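Uroporphyrinogen III cosynthase (HemD) (Helicobacter pylori, PDB 3P9Z) probably catalyses the cyclisation of the linear tetrapyrrole hydroxymethylbilane to the macrocycle uroporphyrinogen III, with loss of water, in porphyrin biosynthesis. Local coordinates at residues F43-L53 and T77-F86. Numbering follows the deposited sequence.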
ATOM      1  N   PHE A  43      -3.358   7.493  -9.910  1.00 24.12           N
ATOM      2  CA  PHE A  43      -3.240   6.891  -8.596  1.00 24.75           C
ATOM      3  C   PHE A  43      -2.487   5.569  -8.726  1.00 25.77           C
ATOM      4  O   PHE A  43      -2.655   4.853  -9.722  1.00 25.70           O
ATOM      5  CB  PHE A  43      -4.638   6.584  -8.027  1.00 24.61           C
ATOM      6  CG  PHE A  43      -5.509   7.802  -7.836  1.00 24.92           C
ATOM      7  CD1 PHE A  43      -6.223   8.344  -8.904  1.00 24.77           C
ATOM      8  CD2 PHE A  43      -5.629   8.390  -6.579  1.00 24.90           C
ATOM      9  CE1 PHE A  43      -7.047   9.477  -8.734  1.00 25.99           C
ATOM     10  CE2 PHE A  43      -6.458   9.516  -6.384  1.00 26.76           C
ATOM     11  CZ  PHE A  43      -7.163  10.059  -7.458  1.00 26.85           C
ATOM     12  N   THR A  44      -1.660   5.262  -7.731  1.00 26.04           N
ATOM     13  CA  THR A  44      -1.009   3.954  -7.630  1.00 27.31           C
ATOM     14  C   THR A  44      -1.552   3.174  -6.431  1.00 27.82           C
ATOM     15  O   THR A  44      -1.374   1.973  -6.357  1.00 28.55           O
ATOM     16  CB  THR A  44       0.508   4.081  -7.441  1.00 27.15           C
ATOM     17  OG1 THR A  44       0.757   4.902  -6.301  1.00 28.00           O
ATOM     18  CG2 THR A  44       1.164   4.702  -8.644  1.00 26.89           C
ATOM     19  N   SER A  45      -2.205   3.856  -5.492  1.00 28.47           N
ATOM     20  CA  SER A  45      -2.742   3.193  -4.288  1.00 28.90           C
ATOM     21  C   SER A  45      -4.182   3.612  -3.977  1.00 28.89           C
ATOM     22  O   SER A  45      -4.560   4.768  -4.180  1.00 29.92           O
ATOM     23  CB  SER A  45      -1.856   3.507  -3.079  1.00 28.50           C
ATOM     24  OG  SER A  45      -2.497   3.129  -1.868  1.00 29.94           O
ATOM     25  N   LYS A  46      -4.974   2.687  -3.449  1.00 28.51           N
ATOM     26  CA  LYS A  46      -6.293   3.033  -2.931  1.00 28.64           C
ATOM     27  C   LYS A  46      -6.226   4.042  -1.764  1.00 27.83           C
ATOM     28  O   LYS A  46      -7.191   4.764  -1.478  1.00 27.87           O
ATOM     29  CB  LYS A  46      -7.053   1.768  -2.527  1.00 28.95           C
ATOM     30  CG  LYS A  46      -6.474   1.038  -1.297  1.00 31.12           C
ATOM     31  CD  LYS A  46      -7.138  -0.340  -1.128  1.00 33.37           C
ATOM     32  CE  LYS A  46      -6.514  -1.120   0.018  1.00 35.69           C
ATOM     33  NZ  LYS A  46      -7.202  -2.429   0.158  1.00 37.58           N
ATOM     34  N   ASN A  47      -5.081   4.107  -1.097  1.00 27.66           N
ATOM     35  CA  ASN A  47      -4.949   4.984   0.064  1.00 27.39           C
ATOM     36  C   ASN A  47      -4.979   6.468  -0.281  1.00 26.74           C
ATOM     37  O   ASN A  47      -5.409   7.294   0.533  1.00 26.46           O
ATOM     38  CB  ASN A  47      -3.707   4.611   0.868  1.00 27.73           C
ATOM     39  CG  ASN A  47      -3.858   3.250   1.535  1.00 28.58           C
ATOM     40  OD1 ASN A  47      -4.778   3.043   2.324  1.00 28.10           O
ATOM     41  ND2 ASN A  47      -2.984   2.312   1.191  1.00 29.16           N
ATOM     42  N   ALA A  48      -4.530   6.789  -1.493  1.00 25.81           N
ATOM     43  CA  ALA A  48      -4.642   8.147  -2.030  1.00 25.52           C
ATOM     44  C   ALA A  48      -6.103   8.493  -2.337  1.00 25.80           C
ATOM     45  O   ALA A  48      -6.520   9.628  -2.133  1.00 25.64           O
ATOM     46  CB  ALA A  48      -3.759   8.323  -3.269  1.00 24.54           C
ATOM     47  N   VAL A  49      -6.889   7.509  -2.788  1.00 25.94           N
ATOM     48  CA  VAL A  49      -8.329   7.730  -2.970  1.00 26.54           C
ATOM     49  C   VAL A  49      -9.024   7.998  -1.621  1.00 27.30           C
ATOM     50  O   VAL A  49      -9.774   8.979  -1.478  1.00 26.71           O
ATOM     51  CB  VAL A  49      -9.024   6.556  -3.725  1.00 26.63           C
ATOM     52  CG1 VAL A  49     -10.498   6.879  -4.001  1.00 27.01           C
ATOM     53  CG2 VAL A  49      -8.280   6.233  -5.047  1.00 25.08           C
ATOM     54  N   PHE A  50      -8.756   7.140  -0.631  1.00 27.93           N
ATOM     55  CA  PHE A  50      -9.374   7.293   0.696  1.00 28.52           C
ATOM     56  C   PHE A  50      -9.006   8.608   1.369  1.00 28.12           C
ATOM     57  O   PHE A  50      -9.821   9.204   2.057  1.00 28.88           O
ATOM     58  CB  PHE A  50      -8.992   6.134   1.613  1.00 28.61           C
ATOM     59  CG  PHE A  50      -9.497   4.813   1.150  1.00 30.72           C
ATOM     60  CD1 PHE A  50     -10.767   4.699   0.587  1.00 31.96           C
ATOM     61  CD2 PHE A  50      -8.709   3.670   1.285  1.00 31.91           C
ATOM     62  CE1 PHE A  50     -11.247   3.459   0.156  1.00 34.15           C
ATOM     63  CE2 PHE A  50      -9.172   2.427   0.854  1.00 33.36           C
ATOM     64  CZ  PHE A  50     -10.437   2.313   0.285  1.00 32.47           C
ATOM     65  N   SER A  51      -7.767   9.038   1.170  1.00 28.35           N
ATOM     66  CA  SER A  51      -7.297  10.315   1.656  1.00 28.52           C
ATOM     67  C   SER A  51      -8.140  11.454   1.094  1.00 28.73           C
ATOM     68  O   SER A  51      -8.580  12.316   1.845  1.00 29.33           O
ATOM     69  CB  SER A  51      -5.825  10.524   1.281  1.00 28.43           C
ATOM     70  OG  SER A  51      -5.369  11.794   1.756  1.00 29.46           O
ATOM     71  N   LEU A  52      -8.358  11.467  -0.220  1.00 29.05           N
ATOM     72  CA  LEU A  52      -9.171  12.526  -0.855  1.00 29.23           C
ATOM     73  C   LEU A  52     -10.601  12.544  -0.314  1.00 29.70           C
ATOM     74  O   LEU A  52     -11.106  13.590   0.081  1.00 29.86           O
ATOM     75  CB  LEU A  52      -9.172  12.384  -2.386  1.00 28.84           C
ATOM     76  CG  LEU A  52      -7.856  12.623  -3.132  1.00 27.67           C
ATOM     77  CD1 LEU A  52      -8.075  12.392  -4.614  1.00 28.42           C
ATOM     78  CD2 LEU A  52      -7.294  14.031  -2.879  1.00 25.67           C
ATOM     79  N   LEU A  53     -11.225  11.372  -0.269  1.00 30.42           N
ATOM     80  CA  LEU A  53     -12.557  11.203   0.307  1.00 31.22           C
ATOM     81  C   LEU A  53     -12.722  11.796   1.726  1.00 31.84           C
ATOM     82  O   LEU A  53     -13.744  12.427   2.027  1.00 31.98           O
ATOM     83  CB  LEU A  53     -12.940   9.717   0.298  1.00 31.25           C
ATOM     84  CG  LEU A  53     -13.146   9.110  -1.096  1.00 30.97           C
ATOM     85  CD1 LEU A  53     -13.349   7.613  -0.998  1.00 29.70           C
ATOM     86  CD2 LEU A  53     -14.336   9.762  -1.808  1.00 29.90           C
ATOM     87  N   THR A  77      -6.932  -0.606  -7.621  1.00 34.85           N
ATOM     88  CA  THR A  77      -7.009   0.847  -7.504  1.00 34.13           C
ATOM     89  C   THR A  77      -8.098   1.401  -8.426  1.00 33.05           C
ATOM     90  O   THR A  77      -8.866   2.277  -8.018  1.00 32.04           O
ATOM     91  CB  THR A  77      -5.642   1.542  -7.753  1.00 34.58           C
ATOM     92  OG1 THR A  77      -4.670   1.027  -6.839  1.00 35.39           O
ATOM     93  CG2 THR A  77      -5.751   3.040  -7.530  1.00 33.75           C
ATOM     94  N   ALA A  78      -8.167   0.884  -9.655  1.00 32.37           N
ATOM     95  CA  ALA A  78      -9.249   1.236 -10.592  1.00 32.39           C
ATOM     96  C   ALA A  78     -10.631   0.921 -10.013  1.00 32.20           C
ATOM     97  O   ALA A  78     -11.527   1.754 -10.063  1.00 32.13           O
ATOM     98  CB  ALA A  78      -9.049   0.558 -11.964  1.00 32.24           C
ATOM     99  N   LYS A  79     -10.797  -0.265  -9.431  1.00 32.54           N
ATOM    100  CA  LYS A  79     -12.069  -0.611  -8.786  1.00 32.46           C
ATOM    101  C   LYS A  79     -12.410   0.328  -7.613  1.00 31.57           C
ATOM    102  O   LYS A  79     -13.556   0.754  -7.464  1.00 30.31           O
ATOM    103  CB  LYS A  79     -12.080  -2.073  -8.343  1.00 33.33           C
ATOM    104  CG  LYS A  79     -13.381  -2.518  -7.635  1.00 35.58           C
ATOM    105  CD  LYS A  79     -13.191  -2.634  -6.117  1.00 40.85           C
ATOM    106  CE  LYS A  79     -14.342  -3.404  -5.440  1.00 42.96           C
ATOM    107  NZ  LYS A  79     -14.802  -4.587  -6.230  1.00 43.65           N
ATOM    108  N   THR A  80     -11.414   0.653  -6.800  1.00 30.49           N
ATOM    109  CA  THR A  80     -11.629   1.593  -5.688  1.00 30.05           C
ATOM    110  C   THR A  80     -12.103   2.971  -6.171  1.00 29.67           C
ATOM    111  O   THR A  80     -13.023   3.556  -5.596  1.00 28.63           O
ATOM    112  CB  THR A  80     -10.362   1.733  -4.813  1.00 30.01           C
ATOM    113  OG1 THR A  80     -10.055   0.453  -4.249  1.00 31.22           O
ATOM    114  CG2 THR A  80     -10.581   2.733  -3.675  1.00 29.75           C
ATOM    115  N   LEU A  81     -11.465   3.479  -7.226  1.00 29.21           N
ATOM    116  CA  LEU A  81     -11.887   4.723  -7.845  1.00 29.55           C
ATOM    117  C   LEU A  81     -13.326   4.628  -8.342  1.00 29.95           C
ATOM    118  O   LEU A  81     -14.150   5.511  -8.076  1.00 29.30           O
ATOM    119  CB  LEU A  81     -10.963   5.063  -9.008  1.00 29.09           C
ATOM    120  CG  LEU A  81      -9.630   5.669  -8.602  1.00 28.37           C
ATOM    121  CD1 LEU A  81      -8.636   5.527  -9.760  1.00 28.09           C
ATOM    122  CD2 LEU A  81      -9.820   7.129  -8.159  1.00 26.13           C
ATOM    123  N   GLN A  82     -13.609   3.529  -9.035  1.00 30.51           N
ATOM    124  CA  GLN A  82     -14.913   3.269  -9.628  1.00 32.47           C
ATOM    125  C   GLN A  82     -15.993   3.208  -8.543  1.00 32.55           C
ATOM    126  O   GLN A  82     -17.026   3.870  -8.631  1.00 32.41           O
ATOM    127  CB  GLN A  82     -14.849   1.956 -10.421  1.00 32.54           C
ATOM    128  CG  GLN A  82     -16.170   1.447 -10.986  1.00 36.32           C
ATOM    129  CD  GLN A  82     -16.551   2.067 -12.331  1.00 40.89           C
ATOM    130  OE1 GLN A  82     -17.308   1.466 -13.094  1.00 44.41           O
ATOM    131  NE2 GLN A  82     -16.037   3.262 -12.627  1.00 41.36           N
ATOM    132  N   ASP A  83     -15.719   2.421  -7.513  1.00 33.00           N
ATOM    133  CA  ASP A  83     -16.627   2.248  -6.385  1.00 33.58           C
ATOM    134  C   ASP A  83     -16.910   3.535  -5.622  1.00 33.42           C
ATOM    135  O   ASP A  83     -17.957   3.664  -5.006  1.00 33.62           O
ATOM    136  CB  ASP A  83     -16.081   1.184  -5.431  1.00 33.91           C
ATOM    137  CG  ASP A  83     -16.351  -0.236  -5.919  1.00 36.09           C
ATOM    138  OD1 ASP A  83     -16.953  -0.412  -6.995  1.00 38.47           O
ATOM    139  OD2 ASP A  83     -15.974  -1.187  -5.213  1.00 42.01           O
ATOM    140  N   HIS A  84     -15.986   4.488  -5.657  1.00 32.93           N
ATOM    141  CA  HIS A  84     -16.184   5.711  -4.888  1.00 32.95           C
ATOM    142  C   HIS A  84     -16.492   6.955  -5.716  1.00 32.36           C
ATOM    143  O   HIS A  84     -16.172   8.067  -5.313  1.00 32.71           O
ATOM    144  CB  HIS A  84     -15.027   5.918  -3.895  1.00 32.80           C
ATOM    145  CG  HIS A  84     -15.007   4.903  -2.795  1.00 33.97           C
ATOM    146  ND1 HIS A  84     -15.777   5.021  -1.656  1.00 35.68           N
ATOM    147  CD2 HIS A  84     -14.337   3.732  -2.674  1.00 34.15           C
ATOM    148  CE1 HIS A  84     -15.572   3.973  -0.875  1.00 35.37           C
ATOM    149  NE2 HIS A  84     -14.705   3.174  -1.471  1.00 34.31           N
ATOM    150  N   HIS A  85     -17.112   6.747  -6.882  1.00 32.27           N
ATOM    151  CA  HIS A  85     -17.711   7.824  -7.690  1.00 31.98           C
ATOM    152  C   HIS A  85     -16.719   8.744  -8.424  1.00 30.69           C
ATOM    153  O   HIS A  85     -17.060   9.856  -8.820  1.00 30.35           O
ATOM    154  CB  HIS A  85     -18.732   8.623  -6.858  1.00 32.81           C
ATOM    155  CG  HIS A  85     -19.748   7.755  -6.177  1.00 36.77           C
ATOM    156  ND1 HIS A  85     -20.137   7.945  -4.869  1.00 40.61           N
ATOM    157  CD2 HIS A  85     -20.425   6.662  -6.613  1.00 40.50           C
ATOM    158  CE1 HIS A  85     -21.023   7.022  -4.534  1.00 41.59           C
ATOM    159  NE2 HIS A  85     -21.216   6.230  -5.575  1.00 40.94           N
ATOM    160  N   PHE A  86     -15.498   8.268  -8.621  1.00 29.45           N
ATOM    161  CA  PHE A  86     -14.554   8.996  -9.461  1.00 28.32           C
ATOM    162  C   PHE A  86     -14.858   8.648 -10.909  1.00 28.02           C
ATOM    163  O   PHE A  86     -15.476   7.611 -11.190  1.00 27.96           O
ATOM    164  CB  PHE A  86     -13.115   8.658  -9.079  1.00 27.96           C
ATOM    165  CG  PHE A  86     -12.661   9.328  -7.809  1.00 27.00           C
ATOM    166  CD1 PHE A  86     -13.046   8.834  -6.568  1.00 26.83           C
ATOM    167  CD2 PHE A  86     -11.854  10.455  -7.858  1.00 25.91           C
ATOM    168  CE1 PHE A  86     -12.627   9.461  -5.391  1.00 26.73           C
ATOM    169  CE2 PHE A  86     -11.426  11.093  -6.687  1.00 25.83           C
ATOM    170  CZ  PHE A  86     -11.814  10.603  -5.457  1.00 25.50           C
TER
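Val49 divides its two methyls between Leu81 and Phe86. With CG1 anti to the backbone N and CG2 beside it, CG1 lies 3.6 Å from Phe86 CE1, while CG2 meets Leu81 CD2, also at 3.6 Å. That same Leu81 CD2 sits over one face of the Phe43 ring in a CH-pi contact, 4.0 Å from the centroid and 22° off the normal. Leu53 forks likewise: CD2 approaches Phe86 CE1, and CD1 packs against His84 CG at 3.6 Å. Farther out, the edge of Phe50 points toward the face of His84 in an offset edge-to-face pair, planes at 88°. Thr80 turns its methyl to Phe50 and Lys46 CB, its hydroxyl bonding back to Pro76 O. At the N-terminal end Thr77 CG2 abuts Phe43 CB (3.7 Å); its OG1 lies 3.5 Å from Thr44 O, a weak interaction at best, and is hydrogen-bonded to Ser74 OG. Past the far end, a Schellman motif (positive phi at C-prime His85, Phe86 N to Leu81 O 3.1 Å) turns Phe86 inward, beside Leu62 of helix 60-66. The axes of 46-53 and 77-83, 9.4 Å apart at closest approach and 20° from parallel, are thus joined mainly by apolar and aromatic packing, with little directional polar bonding.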